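Local atomic coordinates of protoporphyrinogen oxidase (Exiguobacterium sibiricum, PDB entry 3LOV), a protein that probably oxidises coproporphyrinogen III to coproporphyrin III with molecular oxygen, using bound FAD, in the coproporphyrin-dependent route to haem b. Residues A[67-72]-A[449-454]; A[74-79]-A[239-244]; A[408-413]-A[443-448]. All blocks are in the same frame, centred on the assembly; numbering follows the deposited sequence.

Contact 1. Residues A[67-72]-A[449-454]; sequences HILTDL and DCVASA. With FAD (flavin-adenine dinucleotide), chain B.
Ile68, Leu69 and Leu72 of helix 68-75 close over Val451 and Ala452 of helix 447-463, the two short helical segments running at 75° to each other with their axes 9.7 Å apart. Ile68 can be followed outward. Its CB points at residues 449-454, and there the chain forks. CG2 lies 3.5 Å from Pro448 O, near the start of helix 447-463. CG1, swung to the far side from the backbone N (chi1 -168°), passes alongside Val451 CG1 at 4.2 Å, the two side chains sliding past each other in opposite directions. At the tip, the extended chi2 lays CD1 on the helix backbone, 3.9 Å from Ala452 CA; the small methyl of Ala452 permits this close approach.

Val451 is gripped from several sides. Its CG1 also takes Leu72 CD2 at 4.1 Å, in a slanting crossing of the two side chains, while CG2 meets Leu69 CD1 at 4.3 Å. Ile14 and Tyr22 of helix 14-26 pack on the same valine, so it sits between two helices of the fold. No hydrogen bond joins the two segments, and the join is purely apolar. Beside the contact, His67 ND1 donates to Asp71 OD2 (2.9 Å); the oxygen lies in the imidazole plane, while the N-H comes from above the plane of the carboxylate.

One residue before Val451, Cys450 places SG 3.5 Å from FAD O3', against the ribityl chain. Helix 447-463 thus carries cofactor contacts next to residues that receive helix 68-75, as expected of the C-terminal FAD-binding helix in the flavin-containing amine oxidoreductase fold.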
# COMPACT_ATOMS: atom_id res chain seq x y z
N HIS A 67 -11.78 3.91 8.02
CA HIS A 67 -12.18 3.36 9.33
C HIS A 67 -12.78 1.95 9.27
O HIS A 67 -13.02 1.35 10.32
CB HIS A 67 -13.21 4.29 9.99
CG HIS A 67 -14.50 4.36 9.24
ND1 HIS A 67 -15.51 3.44 9.42
CD2 HIS A 67 -14.93 5.20 8.27
CE1 HIS A 67 -16.51 3.73 8.60
NE2 HIS A 67 -16.19 4.81 7.91
N ILE A 68 -13.02 1.41 8.06
CA ILE A 68 -13.50 0.03 7.96
C ILE A 68 -12.56 -0.96 8.67
O ILE A 68 -13.02 -1.89 9.34
CB ILE A 68 -13.78 -0.41 6.49
CG1 ILE A 68 -14.55 -1.73 6.48
CG2 ILE A 68 -12.47 -0.54 5.68
CD1 ILE A 68 -15.07 -2.12 5.10
N LEU A 69 -11.25 -0.71 8.62
CA LEU A 69 -10.29 -1.61 9.23
C LEU A 69 -10.29 -1.40 10.76
O LEU A 69 -10.12 -2.36 11.53
CB LEU A 69 -8.88 -1.41 8.64
CG LEU A 69 -7.75 -2.32 9.16
CD1 LEU A 69 -8.23 -3.76 9.45
CD2 LEU A 69 -6.57 -2.37 8.18
N THR A 70 -10.44 -0.14 11.19
CA THR A 70 -10.64 0.18 12.62
C THR A 70 -11.86 -0.56 13.15
O THR A 70 -11.78 -1.21 14.18
CB THR A 70 -10.82 1.68 12.83
OG1 THR A 70 -9.80 2.40 12.11
CG2 THR A 70 -10.75 2.02 14.36
N ASP A 71 -12.95 -0.52 12.40
CA ASP A 71 -14.18 -1.19 12.80
C ASP A 71 -14.03 -2.72 12.91
O ASP A 71 -14.51 -3.34 13.89
CB ASP A 71 -15.28 -0.86 11.81
CG ASP A 71 -15.72 0.58 11.87
OD1 ASP A 71 -15.58 1.21 12.93
OD2 ASP A 71 -16.23 1.05 10.84
N LEU A 72 -13.35 -3.32 11.93
CA LEU A 72 -13.04 -4.75 11.97
C LEU A 72 -12.20 -5.05 13.19
O LEU A 72 -12.45 -6.03 13.91
CB LEU A 72 -12.33 -5.21 10.67
CG LEU A 72 -12.00 -6.69 10.53
CD1 LEU A 72 -13.34 -7.47 10.60
CD2 LEU A 72 -11.15 -7.02 9.19
N ASP A 449 -8.55 -0.81 1.92
CA ASP A 449 -9.14 -0.99 0.59
C ASP A 449 -9.40 -2.47 0.30
O ASP A 449 -10.40 -2.84 -0.29
CB ASP A 449 -8.22 -0.40 -0.51
CG ASP A 449 -7.92 1.13 -0.33
OD1 ASP A 449 -8.83 1.90 -0.01
OD2 ASP A 449 -6.76 1.54 -0.50
N CYS A 450 -8.44 -3.30 0.66
CA CYS A 450 -8.56 -4.74 0.52
C CYS A 450 -9.66 -5.31 1.41
O CYS A 450 -10.46 -6.16 0.99
CB CYS A 450 -7.22 -5.40 0.84
SG CYS A 450 -6.01 -5.14 -0.50
N VAL A 451 -9.75 -4.81 2.64
CA VAL A 451 -10.84 -5.24 3.50
C VAL A 451 -12.20 -4.88 2.89
O VAL A 451 -13.06 -5.74 2.79
CB VAL A 451 -10.70 -4.70 4.94
CG1 VAL A 451 -12.00 -4.97 5.75
CG2 VAL A 451 -9.44 -5.30 5.62
N ALA A 452 -12.36 -3.64 2.44
CA ALA A 452 -13.54 -3.23 1.72
C ALA A 452 -13.79 -4.06 0.47
O ALA A 452 -14.96 -4.31 0.08
CB ALA A 452 -13.45 -1.73 1.31
N SER A 453 -12.71 -4.41 -0.23
CA SER A 453 -12.82 -5.19 -1.47
C SER A 453 -13.46 -6.53 -1.12
O SER A 453 -14.47 -6.92 -1.74
CB SER A 453 -11.42 -5.37 -2.12
OG SER A 453 -11.44 -6.11 -3.34
N ALA A 454 -12.92 -7.20 -0.10
CA ALA A 454 -13.52 -8.44 0.43
C ALA A 454 -15.00 -8.24 0.83
O ALA A 454 -15.85 -8.99 0.38
CB ALA A 454 -12.70 -9.00 1.64
PA FAD B . -1.49 -10.82 -0.29
O1A FAD B . -1.11 -10.28 1.05
O2A FAD B . -0.48 -10.81 -1.37
O5B FAD B . -2.02 -12.31 -0.09
C5B FAD B . -2.17 -13.20 -1.16
C4B FAD B . -2.27 -14.61 -0.57
O4B FAD B . -2.64 -15.56 -1.58
C3B FAD B . -0.96 -15.04 0.05
O3B FAD B . -1.14 -15.61 1.34
C2B FAD B . -0.46 -16.04 -0.97
O2B FAD B . 0.33 -17.04 -0.43
C1B FAD B . -1.74 -16.63 -1.51
N9A FAD B . -1.64 -17.26 -2.84
C8A FAD B . -0.89 -16.95 -3.95
N7A FAD B . -1.15 -17.83 -4.95
C5A FAD B . -2.07 -18.73 -4.47
C6A FAD B . -2.72 -19.83 -5.03
N6A FAD B . -2.52 -20.19 -6.29
N1A FAD B . -3.62 -20.55 -4.26
C2A FAD B . -3.91 -20.16 -2.98
N3A FAD B . -3.29 -19.05 -2.44
C4A FAD B . -2.37 -18.37 -3.16
N1 FAD B . -0.94 -1.15 2.87
C2 FAD B . -1.27 -0.31 3.90
O2 FAD B . -2.45 -0.07 4.16
N3 FAD B . -0.27 0.29 4.63
C4 FAD B . 1.03 0.10 4.36
O4 FAD B . 1.86 0.63 5.07
C4X FAD B . 1.40 -0.72 3.30
N5 FAD B . 2.74 -0.96 3.05
C5X FAD B . 3.07 -1.80 1.99
C6 FAD B . 4.42 -2.03 1.68
C7 FAD B . 4.77 -2.87 0.62
C7M FAD B . 6.22 -3.12 0.31
C8 FAD B . 3.77 -3.53 -0.13
C8M FAD B . 4.11 -4.44 -1.30
C9 FAD B . 2.43 -3.32 0.17
C9A FAD B . 2.06 -2.45 1.23
N10 FAD B . 0.71 -2.24 1.53
C10 FAD B . 0.39 -1.36 2.57
C1' FAD B . -0.42 -2.88 0.76
C2' FAD B . -0.88 -4.15 1.52
O2' FAD B . 0.16 -5.05 1.54
C3' FAD B . -2.10 -4.83 0.88
O3' FAD B . -3.21 -4.00 1.18
C4' FAD B . -2.44 -6.25 1.40
O4' FAD B . -1.36 -6.97 1.97
C5' FAD B . -2.95 -7.14 0.29
O5' FAD B . -3.38 -8.36 0.84
P FAD B . -4.03 -9.44 -0.10
O1P FAD B . -4.90 -8.83 -1.17
O2P FAD B . -4.64 -10.60 0.65
O3P FAD B . -2.75 -10.05 -0.92

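Contact 2. Residues A[74-79]-A[239-244]; sequences EAIGLG and IERLEE
Arg241 on helix 235-245 reaches across to Ile76 and Leu78, where helix 68-75 ends in a Schellman motif: Gly77, with positive phi, is the C-prime residue, and its N bonds to Glu74 O. Along the second helix, Ile239 comes first and turns away, onto Leu17, Leu41 and Val45. Glu240 is likewise occupied elsewhere, in a salt bridge with Arg49.

Arg241 carries the contact; it was modelled in two conformers, of which one is described here. Its chain folds at chi2 and chi3 (56° and 57°), which brings the guanidinium edge-on to the carbonyl of Ile76. Ile76 CD1 packs on its CG at 3.5 Å, and Leu78 CD1 lies 3.7 Å from its CB. Leu78 CD2 sits over one guanidinium face, 3.7 Å above the plane and displaced toward the rim. At the edge, NH1 donates to Ile76 O (3.0 Å, 160°), with the acceptor nearly in the guanidinium plane and the donor in the carbonyl plane, so a carbonyl at the helix end gains a charged partner.

Leu242 follows, its CD2 4.0 Å from Ile76 CD1, with Leu17 of helix 14-26 beside it. One turn after Arg241, Glu244 OE2 stands 3.2 Å from Arg241 NE, well out of the guanidinium plane, attracted by charge without an N-H aimed at it.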
# COMPACT_ATOMS: atom_id res chain seq x y z
N GLU A 74 -12.00 -3.44 15.97
CA GLU A 74 -12.76 -3.32 17.19
C GLU A 74 -13.68 -4.51 17.35
O GLU A 74 -13.68 -5.15 18.43
CB GLU A 74 -13.53 -2.02 17.24
CG GLU A 74 -12.61 -0.79 17.50
CD GLU A 74 -12.63 -0.28 18.97
OE1 GLU A 74 -12.55 -1.12 19.89
OE2 GLU A 74 -12.74 0.96 19.17
N ALA A 75 -14.41 -4.84 16.28
CA ALA A 75 -15.36 -5.94 16.31
C ALA A 75 -14.73 -7.25 16.79
O ALA A 75 -15.37 -7.97 17.55
CB ALA A 75 -16.04 -6.11 14.96
N ILE A 76 -13.48 -7.51 16.40
CA ILE A 76 -12.78 -8.74 16.78
C ILE A 76 -11.97 -8.61 18.10
O ILE A 76 -11.23 -9.50 18.51
CB ILE A 76 -11.93 -9.32 15.56
CG1 ILE A 76 -10.60 -8.60 15.36
CG2 ILE A 76 -12.78 -9.30 14.27
CD1 ILE A 76 -9.68 -9.18 14.23
N GLY A 77 -12.14 -7.48 18.78
CA GLY A 77 -11.59 -7.32 20.12
C GLY A 77 -10.17 -6.83 20.21
O GLY A 77 -9.50 -7.06 21.22
N LEU A 78 -9.69 -6.13 19.19
CA LEU A 78 -8.32 -5.66 19.22
C LEU A 78 -8.20 -4.15 19.36
O LEU A 78 -7.10 -3.62 19.31
CB LEU A 78 -7.54 -6.14 17.98
CG LEU A 78 -7.21 -7.63 17.92
CD1 LEU A 78 -6.60 -7.98 16.53
CD2 LEU A 78 -6.27 -8.01 19.05
N GLY A 79 -9.33 -3.47 19.56
CA GLY A 79 -9.36 -1.99 19.70
C GLY A 79 -8.38 -1.46 20.73
O GLY A 79 -7.74 -0.44 20.51
N ILE A 239 -4.06 -10.74 11.87
CA ILE A 239 -4.21 -11.98 11.07
C ILE A 239 -4.61 -13.17 11.99
O ILE A 239 -5.59 -13.88 11.72
CB ILE A 239 -2.91 -12.28 10.27
CG1 ILE A 239 -2.56 -11.10 9.33
CG2 ILE A 239 -3.01 -13.54 9.55
CD1 ILE A 239 -3.68 -10.64 8.38
N GLU A 240 -3.88 -13.30 13.08
CA GLU A 240 -4.05 -14.34 14.07
C GLU A 240 -5.43 -14.28 14.69
O GLU A 240 -6.10 -15.30 14.78
CB GLU A 240 -2.95 -14.22 15.14
CG GLU A 240 -1.63 -14.74 14.65
CD GLU A 240 -0.41 -14.20 15.40
OE1 GLU A 240 -0.52 -13.25 16.21
OE2 GLU A 240 0.69 -14.72 15.17
N ARG A 241 -5.90 -13.08 15.06
CA ARG A 241 -7.24 -12.94 15.64
C ARG A 241 -8.32 -13.24 14.62
O ARG A 241 -9.35 -13.83 14.96
CB ARG A 241 -7.44 -11.54 16.23
CG ARG A 241 -8.81 -11.27 16.89
CD ARG A 241 -9.15 -12.28 17.99
NE ARG A 241 -8.14 -12.30 19.05
CZ ARG A 241 -8.06 -11.45 20.07
NH1 ARG A 241 -8.95 -10.46 20.22
NH2 ARG A 241 -7.08 -11.57 20.96
N LEU A 242 -8.12 -12.84 13.35
CA LEU A 242 -9.14 -13.17 12.36
C LEU A 242 -9.33 -14.68 12.25
O LEU A 242 -10.47 -15.17 12.23
CB LEU A 242 -8.82 -12.62 10.95
CG LEU A 242 -9.14 -11.14 10.79
CD1 LEU A 242 -8.43 -10.61 9.54
CD2 LEU A 242 -10.67 -10.91 10.78
N GLU A 243 -8.23 -15.41 12.18
CA GLU A 243 -8.32 -16.85 12.08
C GLU A 243 -9.06 -17.40 13.30
O GLU A 243 -10.00 -18.19 13.18
CB GLU A 243 -6.95 -17.51 11.99
CG GLU A 243 -7.11 -19.01 11.74
CD GLU A 243 -5.84 -19.80 11.67
OE1 GLU A 243 -4.77 -19.29 12.02
OE2 GLU A 243 -5.94 -20.99 11.28
N GLU A 244 -8.62 -16.96 14.46
CA GLU A 244 -9.23 -17.36 15.74
C GLU A 244 -10.77 -17.14 15.83
O GLU A 244 -11.47 -18.00 16.29
CB GLU A 244 -8.46 -16.64 16.84
CG GLU A 244 -8.72 -17.02 18.27
CD GLU A 244 -7.98 -16.05 19.18
OE1 GLU A 244 -6.74 -15.95 19.05
OE2 GLU A 244 -8.64 -15.33 19.98

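Contact 3. Residues A[408-413]-A[443-448]; sequences DGLPAY and DGVGLP. With FAD (flavin-adenine dinucleotide), chain B.
Tyr413 comes edge-on to the backbone at Gly444: Gly444 N lies in the plane of the ring and donates to Tyr413 OH (2.8 Å, 145°). The same hydroxyl is hydrogen-bonded to Leu440 O, so two backbone groups of one loop fix it, while His417 stacks on the ring. With a phenylalanine in its place, Gly444 N and Leu440 O would probably both lose their mate, leaving this loop freer to shift beside the flavin.

Val445 lies between Tyr413 and Leu410. Its CG2 approaches the tyrosine ring obliquely, 3.8 Å from Tyr413 CE1, and also touches Pro411 CD. CG1, anti to its own N (chi1 167°), is turned to Leu410 CD2 at 3.7 Å, the two side chains crossing at about a right angle. Leu410 forms with Gly409 a classic beta bulge opposite His308 of strand 307-318, and sets its CG 3.6 Å from the flavin methyl FAD C8M.

Residues 443-448 hold FAD through their backbone. FAD O3' donates to Val445 O at 2.5 Å. Gly446 is the N-cap of helix 447-463, and Leu447 N, in the first turn, gives FAD O2 a nearly straight bond (2.8 Å, 166°). This helix start would tend to draw negative charge toward the pyrimidine end of the flavin, while Leu447 CG packs 3.5 Å from the same FAD O2.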
# COMPACT_ATOMS: atom_id res chain seq x y z
N ASP A 408 6.50 -8.74 -6.64
CA ASP A 408 5.36 -8.27 -7.45
C ASP A 408 4.23 -7.72 -6.59
O ASP A 408 3.06 -7.97 -6.88
CB ASP A 408 4.80 -9.39 -8.34
CG ASP A 408 5.91 -10.20 -9.02
OD1 ASP A 408 6.97 -9.61 -9.39
OD2 ASP A 408 5.76 -11.43 -9.13
N GLY A 409 4.58 -6.93 -5.58
CA GLY A 409 3.65 -6.55 -4.51
C GLY A 409 2.82 -5.32 -4.80
O GLY A 409 1.72 -5.18 -4.27
N LEU A 410 3.35 -4.41 -5.61
CA LEU A 410 2.69 -3.16 -5.85
C LEU A 410 2.23 -2.98 -7.29
O LEU A 410 3.04 -2.80 -8.17
CB LEU A 410 3.57 -2.00 -5.38
CG LEU A 410 3.75 -1.94 -3.85
CD1 LEU A 410 4.92 -1.01 -3.43
CD2 LEU A 410 2.43 -1.59 -3.12
N PRO A 411 0.93 -3.01 -7.52
CA PRO A 411 0.43 -2.66 -8.86
C PRO A 411 0.41 -1.18 -9.12
O PRO A 411 0.15 -0.40 -8.21
CB PRO A 411 -1.02 -3.14 -8.85
CG PRO A 411 -1.14 -4.06 -7.72
CD PRO A 411 -0.14 -3.56 -6.68
N ALA A 412 0.63 -0.83 -10.38
CA ALA A 412 0.61 0.52 -10.87
C ALA A 412 -0.76 0.79 -11.46
O ALA A 412 -1.05 0.41 -12.64
CB ALA A 412 1.73 0.69 -11.95
N TYR A 413 -1.62 1.41 -10.65
CA TYR A 413 -2.92 1.89 -11.08
C TYR A 413 -2.75 3.18 -11.89
O TYR A 413 -2.14 4.10 -11.42
CB TYR A 413 -3.82 2.29 -9.89
CG TYR A 413 -4.42 1.18 -9.01
CD1 TYR A 413 -3.81 -0.07 -8.87
CD2 TYR A 413 -5.54 1.45 -8.25
CE1 TYR A 413 -4.35 -1.07 -8.02
CE2 TYR A 413 -6.09 0.47 -7.39
CZ TYR A 413 -5.51 -0.78 -7.30
OH TYR A 413 -6.06 -1.71 -6.44
N ASP A 443 -9.42 -2.70 -6.01
CA ASP A 443 -10.17 -1.56 -5.46
C ASP A 443 -9.31 -0.70 -4.48
O ASP A 443 -9.82 -0.18 -3.50
CB ASP A 443 -11.40 -2.07 -4.72
CG ASP A 443 -12.23 -3.06 -5.53
OD1 ASP A 443 -12.54 -2.74 -6.68
OD2 ASP A 443 -12.58 -4.15 -5.00
N GLY A 444 -8.01 -0.58 -4.75
CA GLY A 444 -7.10 0.15 -3.87
C GLY A 444 -6.10 -0.81 -3.29
O GLY A 444 -6.44 -1.91 -2.88
N VAL A 445 -4.87 -0.36 -3.20
CA VAL A 445 -3.76 -1.15 -2.73
C VAL A 445 -3.68 -1.38 -1.22
O VAL A 445 -3.15 -2.40 -0.80
CB VAL A 445 -2.45 -0.51 -3.27
CG1 VAL A 445 -1.24 -1.08 -2.58
CG2 VAL A 445 -2.41 -0.73 -4.78
N GLY A 446 -4.23 -0.48 -0.42
CA GLY A 446 -4.00 -0.48 1.04
C GLY A 446 -4.82 -1.48 1.83
O GLY A 446 -5.84 -1.96 1.36
N LEU A 447 -4.40 -1.76 3.07
CA LEU A 447 -5.08 -2.76 3.89
C LEU A 447 -6.59 -2.52 4.00
O LEU A 447 -7.39 -3.47 3.81
CB LEU A 447 -4.43 -2.88 5.26
CG LEU A 447 -3.01 -3.41 5.22
CD1 LEU A 447 -2.29 -3.11 6.53
CD2 LEU A 447 -2.96 -4.89 4.95
N PRO A 448 -7.01 -1.26 4.23
CA PRO A 448 -8.44 -0.94 4.34
C PRO A 448 -9.21 -1.10 3.05
O PRO A 448 -10.39 -1.50 3.10
CB PRO A 448 -8.45 0.53 4.77
CG PRO A 448 -7.12 0.72 5.40
CD PRO A 448 -6.21 -0.06 4.51
PA FAD B . -1.49 -10.82 -0.29
O1A FAD B . -1.11 -10.28 1.05
O2A FAD B . -0.48 -10.81 -1.37
O5B FAD B . -2.02 -12.31 -0.09
C5B FAD B . -2.17 -13.20 -1.16
C4B FAD B . -2.27 -14.61 -0.57
O4B FAD B . -2.64 -15.56 -1.58
C3B FAD B . -0.96 -15.04 0.05
O3B FAD B . -1.14 -15.61 1.34
C2B FAD B . -0.46 -16.04 -0.97
O2B FAD B . 0.33 -17.04 -0.43
C1B FAD B . -1.74 -16.63 -1.51
N9A FAD B . -1.64 -17.26 -2.84
C8A FAD B . -0.89 -16.95 -3.95
N7A FAD B . -1.15 -17.83 -4.95
C5A FAD B . -2.07 -18.73 -4.47
C6A FAD B . -2.72 -19.83 -5.03
N6A FAD B . -2.52 -20.19 -6.29
N1A FAD B . -3.62 -20.55 -4.26
C2A FAD B . -3.91 -20.16 -2.98
N3A FAD B . -3.29 -19.05 -2.44
C4A FAD B . -2.37 -18.37 -3.16
N1 FAD B . -0.94 -1.15 2.87
C2 FAD B . -1.27 -0.31 3.90
O2 FAD B . -2.45 -0.07 4.16
N3 FAD B . -0.27 0.29 4.63
C4 FAD B . 1.03 0.10 4.36
O4 FAD B . 1.86 0.63 5.07
C4X FAD B . 1.40 -0.72 3.30
N5 FAD B . 2.74 -0.96 3.05
C5X FAD B . 3.07 -1.80 1.99
C6 FAD B . 4.42 -2.03 1.68
C7 FAD B . 4.77 -2.87 0.62
C7M FAD B . 6.22 -3.12 0.31
C8 FAD B . 3.77 -3.53 -0.13
C8M FAD B . 4.11 -4.44 -1.30
C9 FAD B . 2.43 -3.32 0.17
C9A FAD B . 2.06 -2.45 1.23
N10 FAD B . 0.71 -2.24 1.53
C10 FAD B . 0.39 -1.36 2.57
C1' FAD B . -0.42 -2.88 0.76
C2' FAD B . -0.88 -4.15 1.52
O2' FAD B . 0.16 -5.05 1.54
C3' FAD B . -2.10 -4.83 0.88
O3' FAD B . -3.21 -4.00 1.18
C4' FAD B . -2.44 -6.25 1.40
O4' FAD B . -1.36 -6.97 1.97
C5' FAD B . -2.95 -7.14 0.29
O5' FAD B . -3.38 -8.36 0.84
P FAD B . -4.03 -9.44 -0.10
O1P FAD B . -4.90 -8.83 -1.17
O2P FAD B . -4.64 -10.60 0.65
O3P FAD B . -2.75 -10.05 -0.92

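Overall arrangement
After strand 6-10 and helix 14-26, which probably form the Rossmann-type FAD-binding unit, the chain reaches helix 68-75, which serves two contacts. Its C-terminal end is joined to helix 235-245 by contact 2, closing a loop of 159 residues. Contact 3 closes later and in series, returning the chain from the end of strand 400-411, at the edge of the mixed sheet, to the start of helix 447-463. Contact 1 then closes around both, bringing that final helix against helix 68-75. Contacts 1 and 2 meet at Leu72 and Leu242; contacts 1 and 3 meet at Ser453 and Asp443, and both touch FAD. Contacts 2 and 3 stay apart, centres about 23 Å from each other.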